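Local coordinates for protein serine protease (Arthrobacter nicotinovorans, PDB 3WY8) that acts as a trypsin-like serine protease with keratinolytic activity, probably cleaving peptide bonds with the two-barrel domain that this chain comprises, at residues A[87-91]-A[156-160]; A[7-11]-A[109-113]; A[34-38]-A[104-108]; A[123-128]-A[186-190]. One frame throughout, in Å; residues are numbered along the deposited sequence.

Contact 1: A[87-91]-A[156-160]; sequences GNMQY and QFATQ
Phe157 stands its ring against the short 3-10 turn at Met89 and Gln90. CB of Met89 sits over one face, 3.9 Å from the ring centroid and only 11° off the normal, a CH-pi contact. On the opposite face lies CG of the preceding Gln156, so aliphatic carbons sandwich the ring. At the ring edge Asn88 OD1 comes to 3.7 Å from CD1 of Phe157, its amide plane turned 70° from the ring. That oxygen is fixed by an Asx turn, accepting from Gln90 N at 3.0 Å from above its carbonyl plane.

With CG anti to its backbone nitrogen (chi1 172°), Gln90 runs extended past the backbone of Phe157, CG lying 3.2 Å from Phe157 O. The same CG also rests over the centre of the Tyr91 ring. An alanine here is likely to thin the cover over Phe157 O, uncover that face of Tyr91 and open a gap beside Ala158. Between the two backbones one water donates to Gln90 O (2.8 Å) and to Phe157 O (2.7 Å).

The loop ahead of strand 94-98 of one barrel thus meets the loop leading into strand 160-163 of the other. Met89 bends away at its sulfur end to touch what is probably the Ser-His-Asp triad; in chymotrypsin-like relatives loops placed like these border the non-primed substrate pockets. With apolar carbons on the ring faces and a water joining the two carbonyls, the chemistry implies a surface junction held by packing and solvent, not by direct polar bonds.

Contact 2: A[7-11]-A[109-113]; sequences PVKHI and VVGSS
The type I beta turn from Val8 to Ile11, which feeds strand 11-18 of the first barrel, sets Lys9 and His10 against Val110 and the residues where helix 106-110 runs out. Val110 aims its isopropyl group at the turn: CB lies 3.3 Å from Lys9 O, and both methyls, CG1 and CG2, flank the same oxygen. Lys9 passes alongside with its aliphatic stem, CG resting 3.9 Å from Val110 CA.

Gly111 leaves the helix with positive phi (74°) and turns the chain so that Ser113 reaches the imidazole. His10 carries its ring in the crowded position between its own nitrogen and carbonyl carbon (chi1 53°), while its CB stays 3.7 Å from Val110 O. The ring is held between two neighbours: Ser113 OG lies over one face, 3.3 Å from CE1 of His10, and CG1 of Val8 rides over the opposite face, 3.4 Å above the plane and offset toward the rim.

Strand 21-29 and the residues after it tie both segments together. Asn28 hydrogen-bonds through OD1 to His10 ND1 and through ND2 to Ser113 OG, Ser29 OG reaches Gly111 O, and the hydroxyls of Thr31 and Ser112 are hydrogen-bonded. The two sides therefore gain their polar links largely through this third element. Lys9 O, buried against Val110, has no hydrogen-bonding partner, probably a small cost to the packing, whereas the bond to Asn28 OD1 would probably keep a proton on His10 ND1 and fix the rotation of the ring.

Contact 3: A[34-38]-A[104-108]; sequences NKSTV and QKLAD
Lys35 O receives Ala107 N in a nearly straight hydrogen bond (2.9 Å, 172° at the hydrogen). Beside that bond carbon meets carbon: CB of Lys35 is 3.9 Å from both Ala107 CB and Lys105 CB. From there the Lys35 chain runs extended, with CG anti to its carbonyl carbon (chi1 -67°), and crosses Asp108 so that NZ makes a salt bridge to Asp108 OD1 at 3.1 Å, on that oxygen's syn lone pair. Replacing Lys35 by alanine would probably leave the Asp108 carboxylate without this cation and without the methylenes that pass it. Deeper in, Val38 CG2 meets Leu106 CD2 at 3.5 Å, the two side chains at about a right angle; Phe58 of strand 55-60 touches both residues.

The loop entering strand 37-40 of the N-terminal barrel here receives the first turn of helix 106-110, which lies on the connection toward the second barrel. Lys105 holds the N-cap position, and a water accepts from Leu106 N while donating to Ser36 OG (2.8 Å). Ser36 OG in turn donates to Asn34 O. Behind it Asn34 OD1 shapes the loop, taking Ser36 N from above its carbonyl plane in an Asx turn and Thr37 OG1, 2.7 Å away, on an in-plane lone pair. Asn34 ND2 hydrogen-bonds to O of Ser219, the last residue of the chain, just beyond helix 207-218.

Contact 4: A[123-128]-A[186-190]; sequences LSYKSF and NSVNS
The Tyr125 ring and the Asn186 amide lie almost in one plane, 11° apart, with Asn186 CB and OD1 both at the ring's edge. The Trp175 ring also meets Tyr125, the planes at about 60°. Tyr125 OH donates to Asn186 OD1 at 2.6 Å, within the carbonyl plane at a C=O...donor angle of 146°. The other end of the amide is engaged too: Asn186 ND2 bonds to Gln116 O.

Farther along, Ser127 OG donates to Asn189 OD1 at 2.6 Å on an in-plane lone pair. OG reaches it by standing anti to the Ser127 nitrogen (chi1 163°). Asn189 OD1 also accepts from Trp175 NE1, and Asn189 ND2 bonds to Ser170 O.

Strands 124-129 and 185-188 of the second barrel are not sheet neighbours: both pair with strand 174-177, and side chains from strand 124-129 meet Asn186 on strand 185-188 and Asn189 just past its end, across the barrel interior. Asn189 lies near a probable Ser-His-Asp triad, and the next residue, Ser190, hydrogen-bonds Asp92 of that pattern. Buried amides with both ends engaged are thereby set in orientation, so the polar links give this interior directional joints that apolar packing would lack.

Contact 4 is the buried one, inside the second barrel, where short hydrogen bonds between side chains do the joining. Contact 1 lies at the surface and relies on a ring between aliphatic carbons and a bridging water; contacts 2 and 3 are partly buried. The last two share helix 106-110, contact 3 at its beginning with a salt bridge and a backbone bond, contact 2 at its end with packing and links through strand 21-29 and the residues after it. Their centres are 10 Å apart, and both lie across the chain's centre from contact 1. Contacts 1 and 4 touch where Met89 CE meets Ser190 OG (3.3 Å), while Ile11 of contact 2 packs on Phe128 of contact 4.

Contact 1: A[87-91]-A[156-160]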
loop_
_atom_site.group_PDB
_atom_site.type_symbol
_atom_site.label_atom_id
_atom_site.label_comp_id
_atom_site.label_asym_id
_atom_site.label_seq_id
_atom_site.Cartn_x
_atom_site.Cartn_y
_atom_site.Cartn_z
ATOM N N GLY A 87 -8.193 -15.297 -0.758
ATOM C CA GLY A 87 -8.066 -14.317 0.327
ATOM C C GLY A 87 -6.960 -14.632 1.321
ATOM O O GLY A 87 -7.081 -14.343 2.517
ATOM N N ASN A 88 -5.876 -15.221 0.825
ATOM C CA ASN A 88 -4.761 -15.632 1.676
ATOM C C ASN A 88 -3.945 -14.423 2.135
ATOM O O ASN A 88 -3.297 -13.765 1.315
ATOM C CB ASN A 88 -3.871 -16.635 0.931
ATOM C CG ASN A 88 -2.827 -17.276 1.825
ATOM O OD1 ASN A 88 -2.470 -16.744 2.877
ATOM N ND2 ASN A 88 -2.316 -18.430 1.397
ATOM N N MET A 89 -3.974 -14.146 3.442
ATOM C CA MET A 89 -3.283 -12.978 4.015
ATOM C C MET A 89 -1.771 -12.972 3.786
ATOM O O MET A 89 -1.144 -11.912 3.833
ATOM C CB MET A 89 -3.590 -12.817 5.516
ATOM C CG MET A 89 -5.033 -12.426 5.837
ATOM S SD MET A 89 -5.572 -10.859 5.117
ATOM C CE MET A 89 -4.612 -9.684 6.068
ATOM N N GLN A 90 -1.184 -14.144 3.528
ATOM C CA GLN A 90 0.247 -14.218 3.223
ATOM C C GLN A 90 0.603 -13.379 2.001
ATOM O O GLN A 90 1.722 -12.865 1.890
ATOM C CB GLN A 90 0.698 -15.666 2.997
ATOM C CG GLN A 90 2.130 -15.768 2.481
ATOM C CD GLN A 90 2.760 -17.130 2.677
ATOM O OE1 GLN A 90 2.138 -18.056 3.202
ATOM N NE2 GLN A 90 4.015 -17.257 2.253
ATOM N N TYR A 91 -0.359 -13.248 1.091
ATOM C CA TYR A 91 -0.129 -12.594 -0.187
ATOM C C TYR A 91 -0.993 -11.341 -0.360
ATOM O O TYR A 91 -1.453 -11.041 -1.463
ATOM C CB TYR A 91 -0.356 -13.597 -1.330
ATOM C CG TYR A 91 0.435 -14.882 -1.181
ATOM C CD1 TYR A 91 1.789 -14.931 -1.504
ATOM C CD2 TYR A 91 -0.173 -16.047 -0.710
ATOM C CE1 TYR A 91 2.523 -16.112 -1.366
ATOM C CE2 TYR A 91 0.551 -17.236 -0.578
ATOM C CZ TYR A 91 1.895 -17.258 -0.907
ATOM O OH TYR A 91 2.616 -18.428 -0.778
ATOM N N GLN A 156 1.727 -18.344 10.366
ATOM C CA GLN A 156 1.427 -19.122 9.161
ATOM C C GLN A 156 1.405 -18.287 7.883
ATOM O O GLN A 156 1.412 -18.836 6.783
ATOM C CB GLN A 156 0.108 -19.910 9.312
ATOM C CG GLN A 156 -1.177 -19.070 9.452
ATOM C CD GLN A 156 -1.537 -18.763 10.901
ATOM O OE1 GLN A 156 -0.703 -18.873 11.796
ATOM N NE2 GLN A 156 -2.793 -18.375 11.133
ATOM N N PHE A 157 1.383 -16.964 8.028
ATOM C CA PHE A 157 1.288 -16.076 6.875
ATOM C C PHE A 157 2.637 -15.502 6.439
ATOM O O PHE A 157 2.706 -14.776 5.449
ATOM C CB PHE A 157 0.288 -14.947 7.147
ATOM C CG PHE A 157 -1.109 -15.430 7.415
ATOM C CD1 PHE A 157 -1.805 -16.162 6.453
ATOM C CD2 PHE A 157 -1.734 -15.142 8.624
ATOM C CE1 PHE A 157 -3.100 -16.605 6.694
ATOM C CE2 PHE A 157 -3.030 -15.579 8.874
ATOM C CZ PHE A 157 -3.713 -16.311 7.911
ATOM N N ALA A 158 3.694 -15.843 7.177
ATOM C CA ALA A 158 5.056 -15.349 6.928
ATOM C C ALA A 158 5.153 -13.813 6.942
ATOM O O ALA A 158 6.087 -13.237 6.378
ATOM C CB ALA A 158 5.624 -15.932 5.611
ATOM N N THR A 159 4.191 -13.163 7.593
ATOM C CA THR A 159 4.165 -11.698 7.662
ATOM C C THR A 159 5.184 -11.194 8.679
ATOM O O THR A 159 5.800 -11.978 9.399
ATOM C CB THR A 159 2.771 -11.157 8.043
ATOM O OG1 THR A 159 2.381 -11.699 9.312
ATOM C CG2 THR A 159 1.735 -11.519 6.986
ATOM N N GLN A 160 5.375 -9.880 8.713
ATOM C CA GLN A 160 6.249 -9.254 9.699
ATOM C C GLN A 160 5.537 -8.056 10.314
ATOM O O GLN A 160 4.701 -7.426 9.666
ATOM C CB GLN A 160 7.556 -8.808 9.048
ATOM C CG GLN A 160 8.359 -9.952 8.439
ATOM C CD GLN A 160 9.734 -9.512 7.999
ATOM O OE1 GLN A 160 10.722 -9.775 8.681
ATOM N NE2 GLN A 160 9.803 -8.816 6.867
HETATM O O HOH W 1 3.674 -12.788 3.857
#

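Contact 2: A[7-11]-A[109-113]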
loop_
_atom_site.group_PDB
_atom_site.type_symbol
_atom_site.label_atom_id
_atom_site.label_comp_id
_atom_site.label_asym_id
_atom_site.label_seq_id
_atom_site.Cartn_x
_atom_site.Cartn_y
_atom_site.Cartn_z
ATOM N N PRO A 7 3.260 15.894 3.200
ATOM C CA PRO A 7 2.938 15.055 2.050
ATOM C C PRO A 7 4.183 14.644 1.270
ATOM O O PRO A 7 5.124 15.433 1.121
ATOM C CB PRO A 7 2.051 15.962 1.196
ATOM C CG PRO A 7 1.420 16.888 2.181
ATOM C CD PRO A 7 2.488 17.152 3.187
ATOM N N VAL A 8 4.182 13.404 0.803
ATOM C CA VAL A 8 5.274 12.871 0.005
ATOM C C VAL A 8 4.700 12.637 -1.382
ATOM O O VAL A 8 3.654 11.999 -1.532
ATOM C CB VAL A 8 5.832 11.562 0.617
ATOM C CG1 VAL A 8 6.838 10.882 -0.323
ATOM C CG2 VAL A 8 6.471 11.839 1.984
ATOM N N LYS A 9 5.384 13.176 -2.389
ATOM C CA LYS A 9 4.879 13.233 -3.754
ATOM C C LYS A 9 4.346 11.892 -4.260
ATOM O O LYS A 9 3.264 11.833 -4.847
ATOM C CB LYS A 9 5.983 13.739 -4.689
ATOM C CG LYS A 9 5.475 14.643 -5.792
ATOM C CD LYS A 9 6.618 15.197 -6.652
ATOM C CE LYS A 9 7.490 16.187 -5.882
ATOM N NZ LYS A 9 8.571 16.769 -6.737
ATOM N N HIS A 10 5.098 10.824 -4.006
ATOM C CA HIS A 10 4.780 9.510 -4.561
ATOM C C HIS A 10 3.820 8.665 -3.707
ATOM O O HIS A 10 3.296 7.655 -4.180
ATOM C CB HIS A 10 6.065 8.723 -4.888
ATOM C CG HIS A 10 7.023 8.606 -3.741
ATOM N ND1 HIS A 10 6.881 7.667 -2.743
ATOM C CD2 HIS A 10 8.147 9.301 -3.444
ATOM C CE1 HIS A 10 7.873 7.790 -1.878
ATOM N NE2 HIS A 10 8.660 8.771 -2.284
ATOM N N ILE A 11 3.593 9.087 -2.463
ATOM C CA ILE A 11 2.680 8.381 -1.553
ATOM C C ILE A 11 1.304 9.037 -1.609
ATOM O O ILE A 11 1.192 10.266 -1.574
ATOM C CB ILE A 11 3.186 8.389 -0.085
ATOM C CG1 ILE A 11 4.618 7.856 0.004
ATOM C CG2 ILE A 11 2.237 7.584 0.823
ATOM C CD1 ILE A 11 5.208 7.884 1.409
ATOM N N VAL A 109 4.836 12.634 -13.243
ATOM C CA VAL A 109 4.327 13.750 -12.445
ATOM C C VAL A 109 4.832 13.700 -11.000
ATOM O O VAL A 109 5.266 14.720 -10.460
ATOM C CB VAL A 109 2.776 13.822 -12.482
ATOM C CG1 VAL A 109 2.252 15.043 -11.704
ATOM C CG2 VAL A 109 2.279 13.859 -13.918
ATOM N N VAL A 110 4.789 12.519 -10.382
ATOM C CA VAL A 110 5.090 12.407 -8.943
ATOM C C VAL A 110 6.318 11.561 -8.585
ATOM O O VAL A 110 6.649 11.408 -7.407
ATOM C CB VAL A 110 3.859 11.910 -8.129
ATOM C CG1 VAL A 110 2.658 12.805 -8.370
ATOM C CG2 VAL A 110 3.525 10.455 -8.464
ATOM N N GLY A 111 6.993 11.016 -9.594
ATOM C CA GLY A 111 8.121 10.122 -9.351
ATOM C C GLY A 111 7.635 8.765 -8.873
ATOM O O GLY A 111 6.440 8.470 -8.930
ATOM N N SER A 112 8.566 7.945 -8.397
ATOM C CA SER A 112 8.242 6.594 -7.951
ATOM C C SER A 112 9.328 6.018 -7.049
ATOM O O SER A 112 10.477 6.474 -7.066
ATOM C CB SER A 112 8.015 5.677 -9.156
ATOM O OG SER A 112 9.202 5.542 -9.920
ATOM N N SER A 113 8.949 5.018 -6.258
ATOM C CA SER A 113 9.880 4.320 -5.383
ATOM C C SER A 113 10.403 3.067 -6.061
ATOM O O SER A 113 9.652 2.361 -6.738
ATOM C CB SER A 113 9.185 3.906 -4.089
ATOM O OG SER A 113 8.677 5.025 -3.389
#

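Contact 3: A[34-38]-A[104-108]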
loop_
_atom_site.group_PDB
_atom_site.type_symbol
_atom_site.label_atom_id
_atom_site.label_comp_id
_atom_site.label_asym_id
_atom_site.label_seq_id
_atom_site.Cartn_x
_atom_site.Cartn_y
_atom_site.Cartn_z
ATOM N N ASN A 34 5.701 0.904 -17.260
ATOM C CA ASN A 34 4.513 1.653 -17.675
ATOM C C ASN A 34 4.364 3.048 -17.046
ATOM O O ASN A 34 3.470 3.814 -17.427
ATOM C CB ASN A 34 3.233 0.820 -17.488
ATOM C CG ASN A 34 2.969 0.427 -16.034
ATOM O OD1 ASN A 34 3.521 1.006 -15.094
ATOM N ND2 ASN A 34 2.107 -0.566 -15.851
ATOM N N LYS A 35 5.240 3.358 -16.086
ATOM C CA LYS A 35 5.232 4.633 -15.349
ATOM C C LYS A 35 3.877 4.960 -14.713
ATOM O O LYS A 35 3.547 6.135 -14.494
ATOM C CB LYS A 35 5.686 5.787 -16.249
ATOM C CG LYS A 35 7.147 5.713 -16.670
ATOM C CD LYS A 35 7.489 6.880 -17.571
ATOM C CE LYS A 35 8.964 6.905 -17.909
ATOM N NZ LYS A 35 9.352 8.224 -18.473
ATOM N N SER A 36 3.114 3.915 -14.403
ATOM C CA SER A 36 1.716 4.060 -14.004
ATOM C C SER A 36 1.314 3.152 -12.845
ATOM O O SER A 36 0.125 3.049 -12.518
ATOM C CB SER A 36 0.809 3.756 -15.201
ATOM O OG SER A 36 1.041 4.667 -16.257
ATOM N N THR A 37 2.294 2.499 -12.225
ATOM C CA THR A 37 2.003 1.449 -11.248
ATOM C C THR A 37 1.989 1.965 -9.814
ATOM O O THR A 37 2.862 2.735 -9.407
ATOM C CB THR A 37 2.964 0.245 -11.412
ATOM O OG1 THR A 37 2.898 -0.220 -12.765
ATOM C CG2 THR A 37 2.586 -0.910 -10.482
ATOM N N VAL A 38 0.972 1.527 -9.072
ATOM C CA VAL A 38 0.756 1.907 -7.677
ATOM C C VAL A 38 0.691 0.642 -6.834
ATOM O O VAL A 38 -0.089 -0.266 -7.121
ATOM C CB VAL A 38 -0.560 2.717 -7.504
ATOM C CG1 VAL A 38 -0.912 2.895 -6.019
ATOM C CG2 VAL A 38 -0.445 4.074 -8.189
ATOM N N GLN A 104 -0.575 12.728 -19.183
ATOM C CA GLN A 104 0.651 12.462 -18.434
ATOM C C GLN A 104 0.594 11.139 -17.678
ATOM O O GLN A 104 -0.461 10.751 -17.182
ATOM C CB GLN A 104 0.918 13.586 -17.434
ATOM C CG GLN A 104 1.324 14.921 -18.043
ATOM C CD GLN A 104 1.675 15.945 -16.981
ATOM O OE1 GLN A 104 0.797 16.480 -16.298
ATOM N NE2 GLN A 104 2.964 16.224 -16.834
ATOM N N LYS A 105 1.738 10.461 -17.588
ATOM C CA LYS A 105 1.871 9.236 -16.793
ATOM C C LYS A 105 2.217 9.574 -15.339
ATOM O O LYS A 105 2.982 10.501 -15.077
ATOM C CB LYS A 105 2.932 8.308 -17.403
ATOM C CG LYS A 105 2.473 7.614 -18.698
ATOM C CD LYS A 105 3.640 7.058 -19.510
ATOM C CE LYS A 105 4.177 8.086 -20.502
ATOM N NZ LYS A 105 5.217 7.515 -21.413
ATOM N N LEU A 106 1.649 8.817 -14.401
ATOM C CA LEU A 106 1.774 9.121 -12.970
ATOM C C LEU A 106 3.209 9.379 -12.500
ATOM O O LEU A 106 3.476 10.382 -11.829
ATOM C CB LEU A 106 1.113 8.023 -12.125
ATOM C CG LEU A 106 1.192 8.153 -10.598
ATOM C CD1 LEU A 106 0.413 9.360 -10.086
ATOM C CD2 LEU A 106 0.684 6.894 -9.950
ATOM N N ALA A 107 4.121 8.475 -12.852
ATOM C CA ALA A 107 5.509 8.561 -12.398
ATOM C C ALA A 107 6.249 9.766 -12.975
ATOM O O ALA A 107 7.209 10.253 -12.375
ATOM C CB ALA A 107 6.254 7.265 -12.708
ATOM N N ASP A 108 5.796 10.250 -14.130
ATOM C CA ASP A 108 6.362 11.458 -14.724
ATOM C C ASP A 108 5.968 12.709 -13.942
ATOM O O ASP A 108 6.690 13.711 -13.964
ATOM C CB ASP A 108 5.953 11.594 -16.192
ATOM C CG ASP A 108 6.762 10.689 -17.117
ATOM O OD1 ASP A 108 7.932 10.376 -16.800
ATOM O OD2 ASP A 108 6.226 10.298 -18.175
HETATM O O HOH W 2 -0.426 6.962 -15.424
#

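Contact 4: A[123-128]-A[186-190]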
loop_
_atom_site.group_PDB
_atom_site.type_symbol
_atom_site.label_atom_id
_atom_site.label_comp_id
_atom_site.label_asym_id
_atom_site.label_seq_id
_atom_site.Cartn_x
_atom_site.Cartn_y
_atom_site.Cartn_z
ATOM N N LEU A 123 14.401 -6.835 8.707
ATOM C CA LEU A 123 14.927 -5.510 8.391
ATOM C C LEU A 123 14.202 -4.420 9.181
ATOM O O LEU A 123 13.142 -4.664 9.763
ATOM C CB LEU A 123 14.820 -5.223 6.888
ATOM C CG LEU A 123 15.659 -6.090 5.938
ATOM C CD1 LEU A 123 15.289 -5.786 4.492
ATOM C CD2 LEU A 123 17.150 -5.888 6.170
ATOM N N SER A 124 14.794 -3.228 9.212
ATOM C CA SER A 124 14.151 -2.060 9.816
ATOM C C SER A 124 13.405 -1.277 8.745
ATOM O O SER A 124 13.857 -1.195 7.601
ATOM C CB SER A 124 15.184 -1.182 10.518
ATOM O OG SER A 124 15.712 -1.869 11.638
ATOM N N TYR A 125 12.265 -0.702 9.126
ATOM C CA TYR A 125 11.362 -0.067 8.173
ATOM C C TYR A 125 10.805 1.253 8.673
ATOM O O TYR A 125 10.740 1.499 9.876
ATOM C CB TYR A 125 10.160 -0.977 7.898
ATOM C CG TYR A 125 10.483 -2.237 7.140
ATOM C CD1 TYR A 125 10.517 -2.235 5.750
ATOM C CD2 TYR A 125 10.733 -3.432 7.814
ATOM C CE1 TYR A 125 10.805 -3.398 5.042
ATOM C CE2 TYR A 125 11.026 -4.599 7.119
ATOM C CZ TYR A 125 11.055 -4.570 5.733
ATOM O OH TYR A 125 11.340 -5.718 5.043
ATOM N N LYS A 126 10.397 2.091 7.727
ATOM C CA LYS A 126 9.506 3.205 8.015
ATOM C C LYS A 126 8.279 3.043 7.120
ATOM O O LYS A 126 8.404 2.964 5.899
ATOM C CB LYS A 126 10.198 4.551 7.783
ATOM C CG LYS A 126 9.360 5.751 8.251
ATOM C CD LYS A 126 10.134 7.060 8.159
ATOM C CE LYS A 126 9.285 8.221 8.657
ATOM N NZ LYS A 126 10.030 9.515 8.735
ATOM N N SER A 127 7.109 2.954 7.746
ATOM C CA SER A 127 5.846 2.747 7.043
ATOM C C SER A 127 5.014 4.018 7.045
ATOM O O SER A 127 4.986 4.744 8.033
ATOM C CB SER A 127 5.054 1.613 7.695
ATOM O OG SER A 127 3.685 1.644 7.301
ATOM N N PHE A 128 4.333 4.267 5.934
ATOM C CA PHE A 128 3.513 5.461 5.769
ATOM C C PHE A 128 2.070 5.105 5.469
ATOM O O PHE A 128 1.792 4.040 4.935
ATOM C CB PHE A 128 4.059 6.303 4.620
ATOM C CG PHE A 128 5.384 6.940 4.910
ATOM C CD1 PHE A 128 5.457 8.294 5.237
ATOM C CD2 PHE A 128 6.563 6.199 4.839
ATOM C CE1 PHE A 128 6.688 8.902 5.495
ATOM C CE2 PHE A 128 7.800 6.795 5.103
ATOM C CZ PHE A 128 7.859 8.148 5.434
ATOM N N ASN A 186 9.307 -2.456 0.342
ATOM C CA ASN A 186 9.491 -3.892 0.539
ATOM C C ASN A 186 8.334 -4.573 1.287
ATOM O O ASN A 186 8.411 -5.757 1.598
ATOM C CB ASN A 186 10.846 -4.148 1.217
ATOM C CG ASN A 186 11.174 -5.629 1.376
ATOM O OD1 ASN A 186 11.456 -6.083 2.485
ATOM N ND2 ASN A 186 11.140 -6.385 0.273
ATOM N N SER A 187 7.267 -3.815 1.567
ATOM C CA SER A 187 5.998 -4.372 2.061
ATOM C C SER A 187 4.903 -3.306 2.025
ATOM O O SER A 187 5.136 -2.188 1.555
ATOM C CB SER A 187 6.144 -4.960 3.473
ATOM O OG SER A 187 4.999 -5.731 3.813
ATOM N N VAL A 188 3.711 -3.670 2.499
ATOM C CA VAL A 188 2.588 -2.742 2.667
ATOM C C VAL A 188 1.917 -2.985 4.013
ATOM O O VAL A 188 2.017 -4.074 4.570
ATOM C CB VAL A 188 1.514 -2.891 1.553
ATOM C CG1 VAL A 188 2.067 -2.468 0.199
ATOM C CG2 VAL A 188 0.967 -4.320 1.496
ATOM N N ASN A 189 1.233 -1.970 4.537
ATOM C CA ASN A 189 0.361 -2.161 5.696
ATOM C C ASN A 189 -0.786 -3.117 5.358
ATOM O O ASN A 189 -1.539 -2.878 4.412
ATOM C CB ASN A 189 -0.213 -0.819 6.157
ATOM C CG ASN A 189 0.860 0.164 6.576
ATOM O OD1 ASN A 189 1.845 -0.204 7.218
ATOM N ND2 ASN A 189 0.667 1.434 6.225
ATOM N N SER A 190 -0.916 -4.198 6.125
ATOM C CA SER A 190 -1.928 -5.217 5.823
ATOM C C SER A 190 -2.949 -5.447 6.935
ATOM O O SER A 190 -4.161 -5.378 6.700
ATOM C CB SER A 190 -1.257 -6.542 5.436
ATOM O OG SER A 190 -2.220 -7.585 5.336
#